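Local structure of enoyl-CoA hydratase carB homologue (Streptomyces cattleya, 5O34) at residues Ala137-Val142 against Ala247-Arg252; Gly54-Glu59 against Glu88-Val93. The protein probably acts as a crotonase-fold lyase, homologous to the enoyl-CoA hydratase relative CarB, in biosynthesis of the antibiotic thienamycin. All coordinates share one frame; numbering follows the deposited sequence.

Contact 1. Residues Ala137-Val142 against Ala247-Arg252; sequences AISKPV and AVQSTR
Arg-252 NH1 gives a hydrogen bond to the carbonyl of Ile-138, NH1 to O 2.8 Å, with an N-H...O angle of 149°. The oxygen lies near the guanidinium plane, at the edge of the group, and NH1 approaches it tilted from the carbonyl plane. A second carbonyl, that of Lys-140, sits over one face of the guanidinium; Lys-140 O is 3.5 Å from Arg-252 NE, but the angle is too poor for a bond. The arginine reaches this loop because its CG stands anti to the backbone N (chi1 -151°) and the chain then bends once, at chi2. NE instead forms a salt bridge with Asp-162 OD2, which also accepts from Val-142 N, and NH2 bonds to Val-135 O, so all three guanidinium nitrogens are engaged and the group's rotation is fixed.

Nearer the helix, Gln-249 lies against Ser-139: its CG is 3.4 Å from Ser-139 O, and its CA makes a CA-H...O contact to the same oxygen, also at 3.4 Å. Beyond CG the glutamine runs extended, its amide slanting across the aliphatic part of Lys-140, with Gln-249 OE1 3.6 Å from Lys-140 CD. The lysine NZ itself bonds to Val-90 O and Leu-84 O, and Ser-139 OG to Asp-85 OD2. Separately, Pro-141 CG meets Val-248 CG1 at 3.3 Å, an apolar touch between side chains set at about a right angle.

Largely buried, the contact is structural packing in the crotonase fold: it joins the loop between helix 120-137 and strand 142-146 to helix 245-249 and to Arg-252, from which helix 252-273 runs on, with Phe-177 of a second subunit packed against Val-248.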
ATOM      1  N   ALA A 137      14.397   9.177  -9.297  1.00 50.09           N
ATOM      2  CA  ALA A 137      15.669   9.277  -8.553  1.00 50.20           C
ATOM      3  C   ALA A 137      16.250  10.699  -8.395  1.00 54.65           C
ATOM      4  O   ALA A 137      17.107  10.876  -7.529  1.00 54.92           O
ATOM      5  CB  ALA A 137      16.721   8.348  -9.138  1.00 50.66           C
ATOM      6  N   ILE A 138      15.797  11.702  -9.184  1.00 51.29           N
ATOM      7  CA  ILE A 138      16.315  13.083  -9.055  1.00 51.91           C
ATOM      8  C   ILE A 138      15.969  13.674  -7.674  1.00 57.82           C
ATOM      9  O   ILE A 138      15.000  13.237  -7.049  1.00 58.56           O
ATOM     10  CB  ILE A 138      15.948  14.048 -10.232  1.00 55.25           C
ATOM     11  CG1 ILE A 138      14.421  14.299 -10.368  1.00 56.18           C
ATOM     12  CG2 ILE A 138      16.561  13.584 -11.566  1.00 55.40           C
ATOM     13  CD1 ILE A 138      14.087  15.758 -10.804  1.00 63.83           C
ATOM     14  N   SER A 139      16.788  14.615  -7.178  1.00 54.16           N
ATOM     15  CA  SER A 139      16.592  15.215  -5.857  1.00 54.03           C
ATOM     16  C   SER A 139      15.458  16.269  -5.795  1.00 56.84           C
ATOM     17  O   SER A 139      15.017  16.619  -4.699  1.00 55.51           O
ATOM     18  CB  SER A 139      17.906  15.789  -5.330  1.00 58.20           C
ATOM     19  OG  SER A 139      18.192  17.054  -5.908  1.00 68.38           O
ATOM     20  N   LYS A 140      14.997  16.759  -6.961  1.00 53.16           N
ATOM     21  CA  LYS A 140      13.948  17.780  -7.062  1.00 53.12           C
ATOM     22  C   LYS A 140      12.536  17.170  -7.130  1.00 55.83           C
ATOM     23  O   LYS A 140      12.325  16.245  -7.925  1.00 55.17           O
ATOM     24  CB  LYS A 140      14.161  18.672  -8.318  1.00 55.72           C
ATOM     25  CG  LYS A 140      15.609  19.077  -8.635  1.00 62.40           C
ATOM     26  CD  LYS A 140      16.148  20.121  -7.663  1.00 67.08           C
ATOM     27  CE  LYS A 140      17.634  20.308  -7.806  1.00 66.24           C
ATOM     28  NZ  LYS A 140      17.941  21.416  -8.733  1.00 72.54           N
ATOM     29  N   PRO A 141      11.535  17.728  -6.399  1.00 51.87           N
ATOM     30  CA  PRO A 141      10.163  17.214  -6.528  1.00 51.24           C
ATOM     31  C   PRO A 141       9.595  17.543  -7.901  1.00 54.66           C
ATOM     32  O   PRO A 141       9.925  18.576  -8.484  1.00 54.18           O
ATOM     33  CB  PRO A 141       9.386  17.957  -5.433  1.00 53.02           C
ATOM     34  CG  PRO A 141      10.406  18.520  -4.547  1.00 57.86           C
ATOM     35  CD  PRO A 141      11.587  18.824  -5.416  1.00 53.74           C
ATOM     36  N   VAL A 142       8.763  16.643  -8.421  1.00 51.02           N
ATOM     37  CA  VAL A 142       8.145  16.776  -9.736  1.00 50.68           C
ATOM     38  C   VAL A 142       6.629  16.723  -9.572  1.00 54.03           C
ATOM     39  O   VAL A 142       6.110  15.798  -8.949  1.00 53.70           O
ATOM     40  CB  VAL A 142       8.660  15.692 -10.731  1.00 54.46           C
ATOM     41  CG1 VAL A 142       8.173  15.966 -12.149  1.00 54.09           C
ATOM     42  CG2 VAL A 142      10.185  15.585 -10.698  1.00 54.26           C
ATOM     43  N   ALA A 247      16.479  20.520   2.845  1.00 59.55           N
ATOM     44  CA  ALA A 247      15.443  19.735   3.524  1.00 58.93           C
ATOM     45  C   ALA A 247      14.661  18.817   2.564  1.00 61.25           C
ATOM     46  O   ALA A 247      14.512  17.627   2.838  1.00 61.20           O
ATOM     47  CB  ALA A 247      14.482  20.668   4.244  1.00 59.70           C
ATOM     48  N   VAL A 248      14.186  19.378   1.447  1.00 55.75           N
ATOM     49  CA  VAL A 248      13.404  18.689   0.425  1.00 55.27           C
ATOM     50  C   VAL A 248      14.282  17.721  -0.390  1.00 61.02           C
ATOM     51  O   VAL A 248      13.889  16.575  -0.621  1.00 61.28           O
ATOM     52  CB  VAL A 248      12.661  19.725  -0.482  1.00 58.19           C
ATOM     53  CG1 VAL A 248      12.027  19.066  -1.687  1.00 57.37           C
ATOM     54  CG2 VAL A 248      11.604  20.504   0.299  1.00 57.94           C
ATOM     55  N   GLN A 249      15.467  18.191  -0.811  1.00 58.50           N
ATOM     56  CA  GLN A 249      16.406  17.465  -1.665  1.00 57.83           C
ATOM     57  C   GLN A 249      17.192  16.357  -0.951  1.00 61.68           C
ATOM     58  O   GLN A 249      17.722  15.485  -1.634  1.00 61.82           O
ATOM     59  CB  GLN A 249      17.335  18.441  -2.395  1.00 58.66           C
ATOM     60  CG  GLN A 249      16.563  19.315  -3.406  1.00 60.42           C
ATOM     61  CD  GLN A 249      17.314  20.493  -3.988  1.00 69.10           C
ATOM     62  OE1 GLN A 249      16.710  21.476  -4.425  1.00 64.74           O
ATOM     63  NE2 GLN A 249      18.631  20.408  -4.073  1.00 57.05           N
ATOM     64  N   SER A 250      17.238  16.356   0.394  1.00 58.55           N
ATOM     65  CA  SER A 250      17.883  15.285   1.164  1.00 58.28           C
ATOM     66  C   SER A 250      16.836  14.209   1.519  1.00 61.35           C
ATOM     67  O   SER A 250      17.193  13.181   2.095  1.00 61.74           O
ATOM     68  CB  SER A 250      18.500  15.826   2.453  1.00 63.15           C
ATOM     69  OG  SER A 250      19.497  16.804   2.210  1.00 76.66           O
ATOM     70  N   THR A 251      15.547  14.463   1.198  1.00 56.26           N
ATOM     71  CA  THR A 251      14.413  13.578   1.500  1.00 55.13           C
ATOM     72  C   THR A 251      13.899  12.841   0.255  1.00 57.89           C
ATOM     73  O   THR A 251      13.832  11.614   0.265  1.00 57.49           O
ATOM     74  CB  THR A 251      13.296  14.361   2.238  1.00 57.26           C
ATOM     75  OG1 THR A 251      13.824  14.939   3.434  1.00 55.58           O
ATOM     76  CG2 THR A 251      12.106  13.486   2.601  1.00 55.84           C
ATOM     77  N   ARG A 252      13.524  13.599  -0.796  1.00 54.19           N
ATOM     78  CA  ARG A 252      12.968  13.110  -2.060  1.00 54.21           C
ATOM     79  C   ARG A 252      13.715  11.880  -2.639  1.00 59.66           C
ATOM     80  O   ARG A 252      13.050  10.870  -2.905  1.00 58.88           O
ATOM     81  CB  ARG A 252      12.873  14.257  -3.087  1.00 53.27           C
ATOM     82  CG  ARG A 252      11.756  14.105  -4.114  1.00 56.53           C
ATOM     83  CD  ARG A 252      12.274  13.573  -5.425  1.00 52.59           C
ATOM     84  NE  ARG A 252      11.193  13.368  -6.383  1.00 48.37           N
ATOM     85  CZ  ARG A 252      11.336  12.790  -7.571  1.00 58.39           C
ATOM     86  NH1 ARG A 252      12.526  12.357  -7.969  1.00 54.71           N
ATOM     87  NH2 ARG A 252      10.290  12.642  -8.370  1.00 37.77           N
TER

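Contact 2. Residues Gly54-Glu59 against Glu88-Val93; sequences GIALAE and EKVRCV
Main-chain hydrogen bonds carry most of the contact, and two of them converge on Gly-54 O. Arg-91 N lies 2.8 Å from Gly-54 O, in the carbonyl plane and on a lone pair. Cys-92 N is 3.3 Å from Gly-54 O and sits above that plane, 39° out of it; both bonds are nearly straight. Two residues on, Ala-56 N bonds to Cys-92 O at 3.2 Å. The two bonds made by Cys-92 bracket Ile-55 and set it beside Cys-92 in parallel register; the pairing continues with Ala-56 beside Val-93.

Weaker CA-H...O contacts accompany them: Gly-54 CA lies 3.3 Å from Lys-89 O, and Val-93 CA 3.5 Å from Ala-56 O.

Side chains add less. Val-90 CG1, anti to its own N (chi1 175°), touches Ala-56 CB at 4.1 Å. Gly-54 CA lies over one face of the Arg-91 guanidinium, toward its rim, with Arg-91 NH2 3.9 Å from it. At the glycine's positive phi (116°) a CB would run into that NH2 and the preceding carbonyl. The arginine bends at chi3, and its NE bonds to Ser-241 O.

Strands 55-59 and 92-96 are adjacent and parallel, joined by a beta-alpha-beta crossover through helix 71-86. That helix covers the sheet face bearing Ala-56 and Val-93, where Leu-84 touches both, whereas helix 229-242 lies on the face of Ile-55 and Cys-92; strand 47-50 pairs antiparallel with 55-59.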
ATOM      1  N   GLY A  54      11.994  29.428  -8.861  1.00 75.69           N
ATOM      2  CA  GLY A  54      12.747  28.191  -8.736  1.00 73.40           C
ATOM      3  C   GLY A  54      11.993  27.116  -9.501  1.00 72.23           C
ATOM      4  O   GLY A  54      12.364  25.945  -9.463  1.00 71.54           O
ATOM      5  N   ILE A  55      10.919  27.524 -10.209  1.00 66.32           N
ATOM      6  CA  ILE A  55      10.024  26.645 -10.965  1.00 65.39           C
ATOM      7  C   ILE A  55      10.432  26.491 -12.429  1.00 68.87           C
ATOM      8  O   ILE A  55      10.581  27.483 -13.139  1.00 69.36           O
ATOM      9  CB  ILE A  55       8.536  27.094 -10.839  1.00 68.03           C
ATOM     10  CG1 ILE A  55       8.127  27.314  -9.365  1.00 68.19           C
ATOM     11  CG2 ILE A  55       7.573  26.129 -11.570  1.00 68.58           C
ATOM     12  CD1 ILE A  55       6.888  28.232  -9.160  1.00 73.39           C
ATOM     13  N   ALA A  56      10.544  25.238 -12.883  1.00 63.88           N
ATOM     14  CA  ALA A  56      10.826  24.888 -14.261  1.00 63.13           C
ATOM     15  C   ALA A  56       9.602  24.135 -14.774  1.00 66.86           C
ATOM     16  O   ALA A  56       9.253  23.087 -14.227  1.00 66.77           O
ATOM     17  CB  ALA A  56      12.065  24.007 -14.340  1.00 63.75           C
ATOM     18  N   LEU A  57       8.909  24.703 -15.765  1.00 63.41           N
ATOM     19  CA  LEU A  57       7.733  24.092 -16.368  1.00 63.09           C
ATOM     20  C   LEU A  57       8.161  23.365 -17.630  1.00 66.83           C
ATOM     21  O   LEU A  57       8.577  23.999 -18.598  1.00 67.41           O
ATOM     22  CB  LEU A  57       6.623  25.142 -16.643  1.00 63.20           C
ATOM     23  CG  LEU A  57       5.431  24.769 -17.567  1.00 68.02           C
ATOM     24  CD1 LEU A  57       4.667  23.555 -17.058  1.00 68.48           C
ATOM     25  CD2 LEU A  57       4.465  25.922 -17.677  1.00 70.79           C
ATOM     26  N   ALA A  58       8.088  22.029 -17.598  1.00 62.93           N
ATOM     27  CA  ALA A  58       8.415  21.155 -18.717  1.00 62.80           C
ATOM     28  C   ALA A  58       7.100  20.809 -19.412  1.00 67.78           C
ATOM     29  O   ALA A  58       6.121  20.472 -18.746  1.00 67.39           O
ATOM     30  CB  ALA A  58       9.110  19.897 -18.219  1.00 63.38           C
ATOM     31  N   GLU A  59       7.070  20.935 -20.744  1.00 65.51           N
ATOM     32  CA  GLU A  59       5.871  20.739 -21.554  1.00 65.47           C
ATOM     33  C   GLU A  59       6.094  19.708 -22.649  1.00 70.00           C
ATOM     34  O   GLU A  59       7.200  19.600 -23.175  1.00 70.46           O
ATOM     35  CB  GLU A  59       5.508  22.083 -22.187  1.00 66.83           C
ATOM     36  CG  GLU A  59       4.026  22.372 -22.338  1.00 79.29           C
ATOM     37  CD  GLU A  59       3.737  23.758 -22.893  1.00 95.61           C
ATOM     38  OE1 GLU A  59       4.687  24.564 -23.038  1.00 73.27           O
ATOM     39  OE2 GLU A  59       2.550  24.041 -23.174  1.00 92.55           O
ATOM     40  N   GLU A  88      21.080  24.407  -9.695  1.00 74.75           N
ATOM     41  CA  GLU A  88      20.722  24.776  -8.322  1.00 75.56           C
ATOM     42  C   GLU A  88      19.703  25.939  -8.245  1.00 78.39           C
ATOM     43  O   GLU A  88      19.104  26.154  -7.185  1.00 78.93           O
ATOM     44  CB  GLU A  88      21.971  25.025  -7.448  1.00 77.64           C
ATOM     45  CG  GLU A  88      21.730  25.082  -5.932  1.00 94.42           C
ATOM     46  CD  GLU A  88      20.881  24.031  -5.217  1.00126.24           C
ATOM     47  OE1 GLU A  88      20.101  23.299  -5.872  1.00129.79           O
ATOM     48  OE2 GLU A  88      20.964  23.983  -3.968  1.00124.39           O
ATOM     49  N   LYS A  89      19.436  26.623  -9.370  1.00 74.24           N
ATOM     50  CA  LYS A  89      18.417  27.678  -9.396  1.00 73.88           C
ATOM     51  C   LYS A  89      16.986  27.077  -9.453  1.00 75.75           C
ATOM     52  O   LYS A  89      16.017  27.784  -9.178  1.00 74.95           O
ATOM     53  CB  LYS A  89      18.678  28.683 -10.528  1.00 76.96           C
ATOM     54  CG  LYS A  89      19.908  29.552 -10.276  1.00 93.37           C
ATOM     55  CD  LYS A  89      20.170  30.521 -11.414  1.00102.85           C
ATOM     56  CE  LYS A  89      21.364  31.400 -11.123  1.00114.57           C
ATOM     57  NZ  LYS A  89      21.717  32.261 -12.281  1.00122.52           N
ATOM     58  N   VAL A  90      16.877  25.759  -9.760  1.00 70.04           N
ATOM     59  CA  VAL A  90      15.628  24.993  -9.836  1.00 68.68           C
ATOM     60  C   VAL A  90      15.373  24.286  -8.491  1.00 69.88           C
ATOM     61  O   VAL A  90      16.261  23.597  -7.975  1.00 69.75           O
ATOM     62  CB  VAL A  90      15.656  23.983 -11.025  1.00 72.50           C
ATOM     63  CG1 VAL A  90      14.410  23.097 -11.051  1.00 72.25           C
ATOM     64  CG2 VAL A  90      15.826  24.704 -12.359  1.00 72.18           C
ATOM     65  N   ARG A  91      14.170  24.468  -7.927  1.00 64.25           N
ATOM     66  CA  ARG A  91      13.772  23.839  -6.666  1.00 63.25           C
ATOM     67  C   ARG A  91      12.541  22.937  -6.822  1.00 64.85           C
ATOM     68  O   ARG A  91      12.358  22.018  -6.022  1.00 64.75           O
ATOM     69  CB  ARG A  91      13.605  24.866  -5.542  1.00 63.02           C
ATOM     70  CG  ARG A  91      14.947  25.216  -4.895  1.00 69.31           C
ATOM     71  CD  ARG A  91      14.871  26.275  -3.795  1.00 75.04           C
ATOM     72  NE  ARG A  91      14.184  27.499  -4.214  1.00 83.00           N
ATOM     73  CZ  ARG A  91      14.693  28.429  -5.018  1.00 98.83           C
ATOM     74  NH1 ARG A  91      15.907  28.279  -5.537  1.00 90.56           N
ATOM     75  NH2 ARG A  91      13.985  29.504  -5.328  1.00 87.61           N
ATOM     76  N   CYS A  92      11.740  23.161  -7.882  1.00 59.66           N
ATOM     77  CA  CYS A  92      10.566  22.352  -8.206  1.00 58.96           C
ATOM     78  C   CYS A  92      10.358  22.263  -9.710  1.00 60.46           C
ATOM     79  O   CYS A  92      10.619  23.229 -10.424  1.00 60.35           O
ATOM     80  CB  CYS A  92       9.313  22.863  -7.498  1.00 59.64           C
ATOM     81  SG  CYS A  92       7.975  21.636  -7.380  1.00 63.60           S
ATOM     82  N   VAL A  93       9.871  21.100 -10.181  1.00 55.05           N
ATOM     83  CA  VAL A  93       9.588  20.803 -11.594  1.00 53.79           C
ATOM     84  C   VAL A  93       8.083  20.548 -11.775  1.00 59.41           C
ATOM     85  O   VAL A  93       7.481  19.852 -10.958  1.00 59.74           O
ATOM     86  CB  VAL A  93      10.404  19.578 -12.090  1.00 56.25           C
ATOM     87  CG1 VAL A  93      10.192  19.324 -13.574  1.00 55.41           C
ATOM     88  CG2 VAL A  93      11.890  19.714 -11.764  1.00 55.93           C
TER

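How the contacts relate
Both contacts are mainly buried, and they adjoin, their centres about 12 Å apart. Contact 2 is sheet-forming, its cohesion coming from repeated backbone bonds between neighbouring strands; contact 1 has no strand pairing across it and a single cross-bond, from an arginine, with glutamine and valine packing around it. They meet where the sheet continues: Pro-141 O bonds to Val-93 N at 3.0 Å, which begins the pairing of strand 142-146 beside strand 92-96. Helix 71-86 packs against side chains of both. Another subunit reaches contact 1, whereas contact 2 lies within a single chain.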